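Local coordinates for nicotinate phosphoribosyltransferase (Saccharomyces cerevisiae, PDB 1VLP), which catalyses the first step of NAD biosynthesis from nicotinic acid, the ATP-dependent joining of nicotinate to a phosphoribosyl group to give nicotinate ribonucleotide, at residues A[43-48]-A[391-396]; A[91-96]-A[270-275]; A[163-168]-A[197-202]; A[333-338]-A[358-363]. One frame throughout, in Å; residues are numbered along the deposited sequence. Where two conformers were deposited one is given.

Contact 1 of 4, residues A[43-48]-A[391-396]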
loop_
_atom_site.group_PDB
_atom_site.type_symbol
_atom_site.label_atom_id
_atom_site.label_comp_id
_atom_site.label_asym_id
_atom_site.label_seq_id
_atom_site.Cartn_x
_atom_site.Cartn_y
_atom_site.Cartn_z
ATOM N N THR A 43 9.712 9.326 -16.458
ATOM C CA THR A 43 10.768 8.845 -15.580
ATOM C C THR A 43 10.489 9.336 -14.164
ATOM O O THR A 43 9.869 10.400 -13.944
ATOM C CB THR A 43 12.195 9.240 -16.044
ATOM O OG1 THR A 43 12.404 10.654 -15.932
ATOM C CG2 THR A 43 12.421 8.802 -17.469
ATOM N N VAL A 44 10.861 8.500 -13.204
ATOM C CA VAL A 44 10.596 8.816 -11.815
ATOM C C VAL A 44 11.767 8.400 -10.933
ATOM O O VAL A 44 12.646 7.590 -11.335
ATOM C CB VAL A 44 9.321 8.063 -11.299
ATOM C CG1 VAL A 44 8.050 8.494 -12.067
ATOM C CG2 VAL A 44 9.547 6.506 -11.368
ATOM N N THR A 45 11.760 8.960 -9.717
ATOM C CA THR A 45 12.676 8.502 -8.674
ATOM C C THR A 45 11.847 8.272 -7.418
ATOM O O THR A 45 11.073 9.143 -7.030
ATOM C CB THR A 45 13.785 9.532 -8.389
ATOM O OG1 THR A 45 14.593 9.668 -9.561
ATOM C CG2 THR A 45 14.639 9.089 -7.222
ATOM N N TYR A 46 12.038 7.121 -6.769
ATOM C CA TYR A 46 11.514 6.850 -5.404
ATOM C C TYR A 46 12.660 6.882 -4.414
ATOM O O TYR A 46 13.806 6.515 -4.782
ATOM C CB TYR A 46 10.862 5.452 -5.300
ATOM C CG TYR A 46 9.645 5.199 -6.173
ATOM C CD1 TYR A 46 9.797 4.879 -7.532
ATOM C CD2 TYR A 46 8.354 5.260 -5.655
ATOM C CE1 TYR A 46 8.699 4.638 -8.343
ATOM C CE2 TYR A 46 7.248 5.021 -6.466
ATOM C CZ TYR A 46 7.454 4.718 -7.823
ATOM O OH TYR A 46 6.410 4.443 -8.652
ATOM N N LYS A 47 12.368 7.237 -3.156
ATOM C CA LYS A 47 13.385 7.306 -2.135
ATOM C C LYS A 47 12.927 6.621 -0.878
ATOM O O LYS A 47 11.828 6.794 -0.442
ATOM C CB LYS A 47 13.743 8.759 -1.799
ATOM C CG LYS A 47 14.438 8.929 -0.424
ATOM C CD LYS A 47 14.758 10.405 -0.033
ATOM C CE LYS A 47 15.577 10.479 1.299
ATOM N NZ LYS A 47 14.794 10.470 2.590
ATOM N N TYR A 48 13.848 5.862 -0.321
ATOM C CA TYR A 48 13.692 5.216 1.003
ATOM C C TYR A 48 13.899 6.223 2.110
ATOM O O TYR A 48 14.813 7.007 2.089
ATOM C CB TYR A 48 14.724 4.097 1.133
ATOM C CG TYR A 48 14.990 3.527 2.512
ATOM C CD1 TYR A 48 14.179 2.508 3.032
ATOM C CD2 TYR A 48 16.049 4.011 3.285
ATOM C CE1 TYR A 48 14.432 1.974 4.264
ATOM C CE2 TYR A 48 16.318 3.471 4.574
ATOM C CZ TYR A 48 15.527 2.410 5.015
ATOM O OH TYR A 48 15.815 1.852 6.226
ATOM N N LYS A 391 8.983 6.295 -1.099
ATOM C CA LYS A 391 8.043 7.313 -1.564
ATOM C C LYS A 391 8.440 7.892 -2.928
ATOM O O LYS A 391 9.619 8.044 -3.190
ATOM C CB LYS A 391 8.066 8.481 -0.580
ATOM C CG LYS A 391 9.439 9.227 -0.468
ATOM C CD LYS A 391 9.590 10.085 0.821
ATOM C CE LYS A 391 10.862 10.946 0.793
ATOM N NZ LYS A 391 10.666 12.121 1.711
ATOM N N LEU A 392 7.461 8.226 -3.742
ATOM C CA LEU A 392 7.714 8.908 -4.993
ATOM C C LEU A 392 8.283 10.287 -4.632
ATOM O O LEU A 392 7.665 11.023 -3.826
ATOM C CB LEU A 392 6.422 9.016 -5.819
ATOM C CG LEU A 392 6.575 9.678 -7.172
ATOM C CD1 LEU A 392 7.488 8.903 -8.073
ATOM C CD2 LEU A 392 5.172 9.900 -7.792
ATOM N N LEU A 393 9.458 10.611 -5.183
ATOM C CA LEU A 393 10.155 11.875 -4.913
ATOM C C LEU A 393 10.161 12.866 -6.088
ATOM O O LEU A 393 10.091 14.100 -5.897
ATOM C CB LEU A 393 11.620 11.551 -4.580
ATOM C CG LEU A 393 12.607 12.570 -4.024
ATOM C CD1 LEU A 393 12.601 12.585 -2.503
ATOM C CD2 LEU A 393 13.969 12.180 -4.486
ATOM N N GLU A 394 10.317 12.335 -7.293
ATOM C CA GLU A 394 10.485 13.153 -8.468
ATOM C C GLU A 394 9.866 12.481 -9.697
ATOM O O GLU A 394 9.934 11.269 -9.791
ATOM C CB GLU A 394 11.984 13.316 -8.686
ATOM C CG GLU A 394 12.438 14.524 -9.349
ATOM C CD GLU A 394 13.957 14.637 -9.320
ATOM O OE1 GLU A 394 14.622 13.925 -10.114
ATOM O OE2 GLU A 394 14.475 15.453 -8.505
ATOM N N VAL A 395 9.324 13.296 -10.602
ATOM C CA VAL A 395 8.735 12.852 -11.880
ATOM C C VAL A 395 9.190 13.791 -13.026
ATOM O O VAL A 395 8.917 14.985 -12.952
ATOM C CB VAL A 395 7.197 12.837 -11.803
ATOM C CG1 VAL A 395 6.590 12.220 -13.094
ATOM C CG2 VAL A 395 6.678 12.001 -10.560
ATOM N N ASN A 396 9.902 13.249 -14.036
ATOM C CA ASN A 396 10.430 14.091 -15.110
ATOM C C ASN A 396 11.135 15.338 -14.514
ATOM O O ASN A 396 10.995 16.449 -14.987
ATOM C CB ASN A 396 9.301 14.505 -16.036
ATOM C CG ASN A 396 8.843 13.371 -16.946
ATOM O OD1 ASN A 396 9.410 12.268 -16.901
ATOM N ND2 ASN A 396 7.886 13.660 -17.808
#
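Seven hydrogen bonds, each with a backbone N-H as donor, join T43–K47 to K391–N396. K47 and K391 exchange a pair, K47 N to K391 O at 2.9 Å and the return bond from K391 N, while T45 N donates to E394 O. T45 O is gripped twice: L393 N comes in at 2.9 Å and E394 N, on a lone pair, at 3.3 Å. Two residues of one strand thus face a single residue of the other, a classic beta bulge, in the antiparallel sheet that brings the N-terminal part of the chain against a strand from near its end. At the far end N396 OD1 receives T43 N at 3.0 Å in a nearly straight bond (174°), while N396 N donates to T43 O. Apolar contacts gather on the face carrying V44, Y46, L392 and V395. With CG anti to its backbone N (chi1 -178°), L392 lays CD1 over the centre of the Y46 ring, 4.2 Å from the centroid, and the same methyl meets V44 CB at 3.8 Å. The Y46 hydroxyl is hydrogen-bonded to E245. On the other face K47, modelled in two conformers, runs beside K391; in one, NZ bonds T49 OG1, and any closeness to the K391 charge is doubtful.

Contact 2 of 4, residues A[91-96]-A[270-275]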
loop_
_atom_site.group_PDB
_atom_site.type_symbol
_atom_site.label_atom_id
_atom_site.label_comp_id
_atom_site.label_asym_id
_atom_site.label_seq_id
_atom_site.Cartn_x
_atom_site.Cartn_y
_atom_site.Cartn_z
ATOM N N TYR A 91 -10.207 -6.768 -15.806
ATOM C CA TYR A 91 -10.160 -5.457 -16.423
ATOM C C TYR A 91 -8.757 -4.939 -16.663
ATOM O O TYR A 91 -8.593 -3.864 -17.205
ATOM C CB TYR A 91 -10.979 -4.457 -15.583
ATOM C CG TYR A 91 -10.627 -4.405 -14.113
ATOM C CD1 TYR A 91 -9.612 -3.561 -13.646
ATOM C CD2 TYR A 91 -11.297 -5.209 -13.189
ATOM C CE1 TYR A 91 -9.282 -3.513 -12.313
ATOM C CE2 TYR A 91 -10.976 -5.163 -11.850
ATOM C CZ TYR A 91 -9.963 -4.325 -11.425
ATOM O OH TYR A 91 -9.644 -4.286 -10.088
ATOM N N LEU A 92 -7.708 -5.679 -16.269
ATOM C CA LEU A 92 -6.360 -5.315 -16.733
ATOM C C LEU A 92 -6.365 -5.305 -18.247
ATOM O O LEU A 92 -6.880 -6.242 -18.866
ATOM C CB LEU A 92 -5.290 -6.296 -16.257
ATOM C CG LEU A 92 -5.048 -6.337 -14.757
ATOM C CD1 LEU A 92 -4.052 -7.468 -14.391
ATOM C CD2 LEU A 92 -4.513 -5.014 -14.264
ATOM N N PRO A 93 -5.834 -4.243 -18.859
ATOM C CA PRO A 93 -5.804 -4.213 -20.310
ATOM C C PRO A 93 -5.029 -5.364 -20.953
ATOM O O PRO A 93 -3.969 -5.782 -20.475
ATOM C CB PRO A 93 -5.164 -2.861 -20.655
ATOM C CG PRO A 93 -5.200 -2.071 -19.409
ATOM C CD PRO A 93 -5.317 -2.998 -18.251
ATOM N N SER A 94 -5.561 -5.825 -22.083
ATOM C CA SER A 94 -4.899 -6.828 -22.889
ATOM C C SER A 94 -3.427 -6.575 -23.166
ATOM O O SER A 94 -2.585 -7.492 -23.058
ATOM C CB SER A 94 -5.664 -6.987 -24.221
ATOM O OG SER A 94 -6.857 -7.663 -23.909
ATOM N N ALA A 95 -3.118 -5.330 -23.507
ATOM C CA ALA A 95 -1.770 -4.960 -23.885
ATOM C C ALA A 95 -0.777 -5.023 -22.723
ATOM O O ALA A 95 0.403 -5.293 -22.937
ATOM C CB ALA A 95 -1.768 -3.588 -24.509
ATOM N N TYR A 96 -1.284 -4.771 -21.526
ATOM C CA TYR A 96 -0.507 -4.863 -20.283
ATOM C C TYR A 96 -0.144 -6.321 -20.024
ATOM O O TYR A 96 1.022 -6.646 -19.837
ATOM C CB TYR A 96 -1.229 -4.219 -19.099
ATOM C CG TYR A 96 -0.521 -4.541 -17.781
ATOM C CD1 TYR A 96 0.650 -3.876 -17.412
ATOM C CD2 TYR A 96 -1.009 -5.534 -16.939
ATOM C CE1 TYR A 96 1.333 -4.204 -16.213
ATOM C CE2 TYR A 96 -0.365 -5.854 -15.743
ATOM C CZ TYR A 96 0.820 -5.190 -15.389
ATOM O OH TYR A 96 1.441 -5.511 -14.231
ATOM N N ASN A 270 -10.603 5.694 -17.946
ATOM C CA ASN A 270 -10.345 5.378 -19.337
ATOM C C ASN A 270 -9.486 4.110 -19.461
ATOM O O ASN A 270 -9.666 3.351 -20.416
ATOM C CB ASN A 270 -9.776 6.605 -20.080
ATOM C CG ASN A 270 -10.790 7.775 -20.193
ATOM O OD1 ASN A 270 -12.015 7.600 -20.121
ATOM N ND2 ASN A 270 -10.264 8.976 -20.364
ATOM N N THR A 271 -8.643 3.811 -18.471
ATOM C CA THR A 271 -7.836 2.592 -18.475
ATOM C C THR A 271 -8.564 1.289 -18.086
ATOM O O THR A 271 -8.421 0.259 -18.744
ATOM C CB THR A 271 -6.603 2.757 -17.567
ATOM O OG1 THR A 271 -5.900 3.926 -17.998
ATOM C CG2 THR A 271 -5.673 1.527 -17.621
ATOM N N PHE A 272 -9.342 1.330 -17.021
ATOM C CA PHE A 272 -9.934 0.119 -16.481
ATOM C C PHE A 272 -11.432 -0.008 -16.703
ATOM O O PHE A 272 -11.999 -1.081 -16.476
ATOM C CB PHE A 272 -9.655 0.067 -14.998
ATOM C CG PHE A 272 -8.176 -0.017 -14.680
ATOM C CD1 PHE A 272 -7.380 -1.013 -15.259
ATOM C CD2 PHE A 272 -7.572 0.908 -13.824
ATOM C CE1 PHE A 272 -6.004 -1.096 -14.951
ATOM C CE2 PHE A 272 -6.210 0.843 -13.531
ATOM C CZ PHE A 272 -5.425 -0.175 -14.087
ATOM N N GLY A 273 -12.072 1.081 -17.080
ATOM C CA GLY A 273 -13.509 1.106 -17.227
ATOM C C GLY A 273 -14.145 1.703 -15.992
ATOM O O GLY A 273 -13.689 1.462 -14.857
ATOM N N ALA A 274 -15.200 2.491 -16.214
ATOM C CA ALA A 274 -15.897 3.191 -15.125
ATOM C C ALA A 274 -16.345 2.225 -14.058
ATOM O O ALA A 274 -16.188 2.489 -12.865
ATOM C CB ALA A 274 -17.084 3.948 -15.646
ATOM N N LYS A 275 -16.883 1.079 -14.450
ATOM C CA LYS A 275 -17.357 0.166 -13.423
ATOM C C LYS A 275 -16.262 -0.390 -12.515
ATOM O O LYS A 275 -16.565 -0.828 -11.387
ATOM C CB LYS A 275 -18.238 -0.925 -14.008
ATOM C CG LYS A 275 -17.586 -2.068 -14.674
ATOM C CD LYS A 275 -18.683 -3.047 -15.153
ATOM C CE LYS A 275 -18.123 -4.309 -15.777
ATOM N NZ LYS A 275 -17.426 -4.050 -17.076
#
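Y91 holds its ring between its own backbone N and carbonyl carbon (chi1 52°), and F272 swings CG anti to its carbonyl carbon (chi1 -63°); together these torsions bring the two rings into an offset edge-to-face pair. The edge of Y91 is the part that approaches, directed at the face of F272, with planes at 79° and centroids 5.8 Å apart. Closest between the rings are Y91 CD1 and F272 CD1, at 3.8 Å. Y91 O lies in the plane of the F272 ring at its edge, 3.7 Å from F272 CD1. P93 carries the contact along the chain: its CD sits 3.9 Å from F272 CE1, and its CG meets T271 CG2 at 4.0 Å. That T271 methyl also rests over the centre of the F272 ring, while W268 adds a further edge-to-face ring contact. L92 reaches F272 more loosely through CD2. The contact sets the loop leading into helix 94-101, with P93 at the N-cap position, against the C-terminal end of helix 260-272. No hydrogen bond crosses between 91-96 and 270-275; the T271 hydroxyl is engaged with C267 O and N38. Cohesion here therefore comes from ring and methyl packing, with the buried F272 ring at its centre.

Contact 3 of 4, residues A[163-168]-A[197-202]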
loop_
_atom_site.group_PDB
_atom_site.type_symbol
_atom_site.label_atom_id
_atom_site.label_comp_id
_atom_site.label_asym_id
_atom_site.label_seq_id
_atom_site.Cartn_x
_atom_site.Cartn_y
_atom_site.Cartn_z
ATOM N N TRP A 163 12.586 -11.690 19.741
ATOM C CA TRP A 163 11.196 -11.909 19.385
ATOM C C TRP A 163 11.142 -13.326 18.860
ATOM O O TRP A 163 12.168 -13.912 18.525
ATOM C CB TRP A 163 10.727 -10.927 18.299
ATOM C CG TRP A 163 11.451 -11.035 16.957
ATOM C CD1 TRP A 163 12.607 -10.418 16.608
ATOM C CD2 TRP A 163 11.055 -11.811 15.825
ATOM N NE1 TRP A 163 12.960 -10.761 15.335
ATOM C CE2 TRP A 163 12.044 -11.635 14.834
ATOM C CE3 TRP A 163 9.950 -12.649 15.546
ATOM C CZ2 TRP A 163 11.968 -12.243 13.584
ATOM C CZ3 TRP A 163 9.861 -13.237 14.311
ATOM C CH2 TRP A 163 10.877 -13.037 13.331
ATOM N N ASP A 164 9.945 -13.872 18.754
ATOM C CA ASP A 164 9.762 -15.161 18.106
ATOM C C ASP A 164 8.325 -15.252 17.563
ATOM O O ASP A 164 7.572 -14.265 17.589
ATOM C CB ASP A 164 10.062 -16.324 19.070
ATOM C CG ASP A 164 9.123 -16.360 20.272
ATOM O OD1 ASP A 164 7.948 -15.925 20.157
ATOM O OD2 ASP A 164 9.565 -16.816 21.351
ATOM N N TYR A 165 7.965 -16.415 17.041
ATOM C CA TYR A 165 6.665 -16.563 16.343
ATOM C C TYR A 165 5.560 -17.134 17.202
ATOM O O TYR A 165 4.454 -17.334 16.718
ATOM C CB TYR A 165 6.822 -17.440 15.095
ATOM C CG TYR A 165 7.607 -16.831 13.976
ATOM C CD1 TYR A 165 7.016 -15.950 13.099
ATOM C CD2 TYR A 165 8.935 -17.186 13.747
ATOM C CE1 TYR A 165 7.714 -15.378 12.054
ATOM C CE2 TYR A 165 9.651 -16.621 12.669
ATOM C CZ TYR A 165 9.016 -15.724 11.826
ATOM O OH TYR A 165 9.656 -15.155 10.771
ATOM N N GLU A 166 5.822 -17.341 18.493
ATOM C CA GLU A 166 4.860 -17.964 19.371
ATOM C C GLU A 166 3.592 -17.152 19.393
ATOM O O GLU A 166 3.633 -15.928 19.490
ATOM C CB GLU A 166 5.412 -18.096 20.778
ATOM C CG GLU A 166 6.602 -19.078 20.836
ATOM C CD GLU A 166 6.243 -20.493 20.342
ATOM O OE1 GLU A 166 5.418 -21.174 21.012
ATOM O OE2 GLU A 166 6.781 -20.900 19.278
ATOM N N ASN A 167 2.488 -17.868 19.240
ATOM C CA ASN A 167 1.139 -17.322 19.319
ATOM C C ASN A 167 0.730 -16.356 18.192
ATOM O O ASN A 167 -0.331 -15.718 18.308
ATOM C CB ASN A 167 0.892 -16.673 20.676
ATOM C CG ASN A 167 0.994 -17.678 21.826
ATOM O OD1 ASN A 167 0.275 -18.693 21.841
ATOM N ND2 ASN A 167 1.913 -17.427 22.762
ATOM N N GLN A 168 1.546 -16.225 17.136
ATOM C CA GLN A 168 1.205 -15.329 15.997
ATOM C C GLN A 168 -0.087 -15.786 15.312
ATOM O O GLN A 168 -1.042 -15.003 15.085
ATOM C CB GLN A 168 2.345 -15.266 14.986
ATOM C CG GLN A 168 3.487 -14.338 15.430
ATOM C CD GLN A 168 3.007 -12.906 15.600
ATOM O OE1 GLN A 168 2.301 -12.425 14.716
ATOM N NE2 GLN A 168 3.410 -12.211 16.711
ATOM N N LEU A 197 8.067 -12.797 5.695
ATOM C CA LEU A 197 7.102 -13.561 4.853
ATOM C C LEU A 197 6.379 -14.610 5.692
ATOM O O LEU A 197 5.166 -14.693 5.656
ATOM C CB LEU A 197 7.846 -14.188 3.696
ATOM C CG LEU A 197 7.002 -15.037 2.735
ATOM C CD1 LEU A 197 5.948 -14.249 2.060
ATOM C CD2 LEU A 197 7.970 -15.621 1.715
ATOM N N LYS A 198 7.132 -15.300 6.550
ATOM C CA LYS A 198 6.568 -16.316 7.410
ATOM C C LYS A 198 5.541 -15.705 8.351
ATOM O O LYS A 198 4.525 -16.345 8.608
ATOM C CB LYS A 198 7.663 -17.014 8.186
ATOM C CG LYS A 198 7.178 -17.975 9.196
ATOM C CD LYS A 198 8.310 -18.721 9.854
ATOM C CE LYS A 198 7.837 -19.462 11.082
ATOM N NZ LYS A 198 8.819 -20.513 11.550
ATOM N N ALA A 199 5.802 -14.502 8.878
ATOM C CA ALA A 199 4.871 -13.824 9.818
ATOM C C ALA A 199 3.548 -13.595 9.127
ATOM O O ALA A 199 2.479 -13.843 9.675
ATOM C CB ALA A 199 5.439 -12.468 10.334
ATOM N N GLN A 200 3.621 -13.063 7.925
ATOM C CA GLN A 200 2.389 -12.825 7.177
ATOM C C GLN A 200 1.642 -14.137 6.862
ATOM O O GLN A 200 0.436 -14.198 7.006
ATOM C CB GLN A 200 2.670 -11.987 5.922
ATOM C CG GLN A 200 1.396 -11.580 5.123
ATOM C CD GLN A 200 1.707 -10.570 4.044
ATOM O OE1 GLN A 200 2.759 -10.631 3.478
ATOM N NE2 GLN A 200 0.745 -9.689 3.695
ATOM N N ASP A 201 2.358 -15.178 6.465
ATOM C CA ASP A 201 1.741 -16.480 6.260
ATOM C C ASP A 201 1.021 -17.036 7.511
ATOM O O ASP A 201 -0.093 -17.579 7.433
ATOM C CB ASP A 201 2.764 -17.472 5.755
ATOM C CG ASP A 201 2.124 -18.812 5.414
ATOM O OD1 ASP A 201 1.369 -18.885 4.409
ATOM O OD2 ASP A 201 2.362 -19.755 6.161
ATOM N N LEU A 202 1.651 -16.865 8.678
ATOM C CA LEU A 202 1.027 -17.326 9.920
ATOM C C LEU A 202 -0.226 -16.544 10.250
ATOM O O LEU A 202 -1.206 -17.134 10.677
ATOM C CB LEU A 202 1.999 -17.257 11.093
ATOM C CG LEU A 202 3.092 -18.305 11.112
ATOM C CD1 LEU A 202 4.059 -17.903 12.207
ATOM C CD2 LEU A 202 2.473 -19.670 11.315
HETATM O O HOH W 1 3.204 -13.658 12.338
#
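A loop between two helices is packed here against the first turns of helix 197-213, and Y165 is the residue that bridges them. It opens the type II turn Y165–Q168, closed by Q168 N to Y165 O, just before helix 168-181 begins. D164 OD1 accepts from E166 N at 3.0 Å, from above the carboxylate plane, in an Asx turn that runs into the type II turn. K198 lies across one face of the Y165 ring. Its chain leaves with CG anti to the backbone N (chi1 174°) and stays extended, so that successive methylenes pass along the ring: CD is 3.7 Å from Y165 CZ, and CE sits over the centre, 3.7 Å from the ring centroid and 12° off the normal. The ammonium runs past that centre, with NZ 4.5 Å from the Y165 centroid and 31° off the normal, an off-centre cation-pi contact added to a well-placed CH-pi one. L202 crosses the tyrosine side chain at about a right angle and brings CD1 to 3.7 Å from Y165 CD1, while A199 CB meets CE1. The Y165 hydroxyl is hydrogen-bonded to S196 OG, just ahead of the helix.

Beside the Y165 ring, off its CD1 edge, a water ties the segments together, donating to Q168 OE1 and to A199 O, both at 2.8 Å. The other end of that amide, Q168 NE2, bonds to D372 O. The ring face opposite K198 is covered by W163 CZ3, near the rim: a tyrosine sandwiched between indole and lysine packs the loop before helix 168-181 on the start of helix 197-213.

Contact 4 of 4, residues A[333-338]-A[358-363]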
loop_
_atom_site.group_PDB
_atom_site.type_symbol
_atom_site.label_atom_id
_atom_site.label_comp_id
_atom_site.label_asym_id
_atom_site.label_seq_id
_atom_site.Cartn_x
_atom_site.Cartn_y
_atom_site.Cartn_z
ATOM N N SER A 333 -25.439 4.221 0.084
ATOM C CA SER A 333 -25.172 4.083 -1.355
ATOM C C SER A 333 -23.653 3.809 -1.614
ATOM O O SER A 333 -23.274 3.124 -2.592
ATOM C CB SER A 333 -25.526 5.404 -2.068
ATOM O OG SER A 333 -26.914 5.657 -2.070
ATOM N N LYS A 334 -22.816 4.362 -0.737
ATOM C CA LYS A 334 -21.343 4.403 -0.934
ATOM C C LYS A 334 -20.522 3.938 0.309
ATOM O O LYS A 334 -21.029 3.920 1.461
ATOM C CB LYS A 334 -20.946 5.823 -1.374
ATOM C CG LYS A 334 -21.655 6.291 -2.675
ATOM C CD LYS A 334 -21.162 5.542 -3.888
ATOM C CE LYS A 334 -21.781 6.086 -5.183
ATOM N NZ LYS A 334 -21.299 5.316 -6.379
ATOM N N ILE A 335 -19.276 3.569 0.037
ATOM C CA ILE A 335 -18.360 2.946 0.966
ATOM C C ILE A 335 -17.303 3.966 1.387
ATOM O O ILE A 335 -16.806 4.719 0.557
ATOM C CB ILE A 335 -17.604 1.706 0.288
ATOM C CG1 ILE A 335 -18.625 0.624 -0.011
ATOM C CG2 ILE A 335 -16.495 1.175 1.184
ATOM C CD1 ILE A 335 -18.130 -0.458 -0.992
ATOM N N ILE A 336 -16.951 3.977 2.681
ATOM C CA ILE A 336 -15.683 4.473 3.143
ATOM C C ILE A 336 -14.817 3.304 3.596
ATOM O O ILE A 336 -15.223 2.473 4.395
ATOM C CB ILE A 336 -15.772 5.498 4.331
ATOM C CG1 ILE A 336 -16.644 6.688 3.962
ATOM C CG2 ILE A 336 -14.386 5.943 4.739
ATOM C CD1 ILE A 336 -16.814 7.680 5.044
ATOM N N CYS A 337 -13.637 3.233 3.016
ATOM C CA CYS A 337 -12.637 2.244 3.425
ATOM C C CYS A 337 -11.564 2.957 4.280
ATOM O O CYS A 337 -10.872 3.838 3.804
ATOM C CB CYS A 337 -11.988 1.649 2.200
ATOM S SG CYS A 337 -10.721 0.449 2.704
ATOM N N TYR A 338 -11.508 2.600 5.549
ATOM C CA TYR A 338 -10.585 3.150 6.507
ATOM C C TYR A 338 -9.314 2.293 6.482
ATOM O O TYR A 338 -9.380 1.064 6.667
ATOM C CB TYR A 338 -11.193 3.081 7.898
ATOM C CG TYR A 338 -12.497 3.840 8.047
ATOM C CD1 TYR A 338 -12.530 5.167 8.384
ATOM C CD2 TYR A 338 -13.707 3.204 7.825
ATOM C CE1 TYR A 338 -13.729 5.831 8.528
ATOM C CE2 TYR A 338 -14.923 3.869 7.934
ATOM C CZ TYR A 338 -14.924 5.197 8.292
ATOM O OH TYR A 338 -16.140 5.815 8.409
ATOM N N GLY A 358 -24.548 7.248 7.747
ATOM C CA GLY A 358 -25.106 6.677 6.528
ATOM C C GLY A 358 -24.156 6.194 5.480
ATOM O O GLY A 358 -24.424 6.349 4.289
HETATM N N MSE A 359 -23.035 5.633 5.916
HETATM C CA MSE A 359 -21.995 5.150 5.016
HETATM C C MSE A 359 -21.794 3.683 5.300
HETATM O O MSE A 359 -21.874 3.259 6.458
HETATM C CB MSE A 359 -20.667 5.896 5.232
HETATM C CG MSE A 359 -20.766 7.383 4.986
HETATM SE SE MSE A 359 -21.143 7.866 3.089
HETATM C CE MSE A 359 -19.632 7.060 2.266
ATOM N N LEU A 360 -21.518 2.927 4.227
ATOM C CA LEU A 360 -20.992 1.582 4.351
ATOM C C LEU A 360 -19.501 1.714 4.663
ATOM O O LEU A 360 -18.867 2.724 4.280
ATOM C CB LEU A 360 -21.204 0.771 3.087
ATOM C CG LEU A 360 -22.650 0.668 2.592
ATOM C CD1 LEU A 360 -22.718 0.073 1.197
ATOM C CD2 LEU A 360 -23.462 -0.158 3.518
ATOM N N ALA A 361 -19.000 0.775 5.458
ATOM C CA ALA A 361 -17.631 0.809 5.975
ATOM C C ALA A 361 -16.914 -0.472 5.582
ATOM O O ALA A 361 -17.458 -1.569 5.657
ATOM C CB ALA A 361 -17.560 0.968 7.477
ATOM N N THR A 362 -15.695 -0.281 5.141
ATOM C CA THR A 362 -14.729 -1.405 5.013
ATOM C C THR A 362 -13.417 -0.925 5.612
ATOM O O THR A 362 -13.219 0.294 5.861
ATOM C CB THR A 362 -14.549 -1.882 3.578
ATOM O OG1 THR A 362 -13.959 -0.843 2.785
ATOM C CG2 THR A 362 -15.869 -2.342 3.013
ATOM N N PHE A 363 -12.492 -1.872 5.799
ATOM C CA PHE A 363 -11.251 -1.648 6.530
ATOM C C PHE A 363 -10.093 -2.380 5.876
ATOM O O PHE A 363 -10.260 -3.527 5.451
ATOM C CB PHE A 363 -11.416 -2.128 7.994
ATOM C CG PHE A 363 -12.489 -1.386 8.729
ATOM C CD1 PHE A 363 -12.223 -0.170 9.315
ATOM C CD2 PHE A 363 -13.806 -1.816 8.665
ATOM C CE1 PHE A 363 -13.229 0.563 9.888
ATOM C CE2 PHE A 363 -14.829 -1.074 9.263
ATOM C CZ PHE A 363 -14.511 0.116 9.880
HETATM O O HOH W 2 -23.741 6.470 1.244
#
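Four backbone hydrogen bonds lace K334–Y338 to L360–T362 in parallel register. L360 N donates to K334 O, I336 N to L360 O at 2.8 Å, T362 N to I336 O, and Y338 N to T362 O at 2.9 Å. Strand 335-338, helix 344-356 and strand 360-365 form a beta-alpha-beta unit, and these neighbouring strands belong to the parallel sheet of the phosphoribosyltransferase's barrel-like domain. A water accepts from K334 N and donates to the O of G358, the positive-phi residue of the Schellman motif that ends the helix.

On the face with I335 and C337, T362 OG1 sits between its own backbone N and carbonyl carbon (chi1 65°), which sets it over the neighbouring strand, 3.2 Å from C337 CB and 3.6 Å from I335 CG2. This face probably looks toward the nicotinate site: the C337 side chain lies about 4 Å from that of R306, assigned to nicotinate binding by similarity. The face with I336, Y338, A361 and F363 is mostly apolar. Selenomethionine M359, bent at both chi2 and chi3, curls its CE onto I336 CG1 at 3.5 Å, a tight contact, and helix 312-326 covers both side chains. Y338 and F363 lie side by side, their planes only 18° apart but slid so that the rings barely overlap. Y338 turns its edge to A361 CB, which lies in the ring plane 3.9 Å from CE2, and sends its hydroxyl to T316. One face of the Y338 ring takes I336 CG2, and at its rim Y338 CD2 stands 3.4 Å from F363 CE1.

In the fold
Contact 4 is the buried one, inside the parallel sheet, and links neighbours in a beta-alpha-beta unit; contacts 1, 2 and 3 are only partly buried. Contacts 1 and 4 are both strand pairs held by backbone hydrogen bonds, but contact 1 is antiparallel and bulged, and closes a loop of more than 300 residues that contains all the others. Contacts 2 and 3 have no direct hydrogen bond between their segments and rely on aromatic side chains against a helix: a tyrosine edge on a phenylalanine face in 91-96/270-275, a lysine over a tyrosine plus a bridging water in 163-168/197-202. Those two lie on opposite sides of the chain's centre.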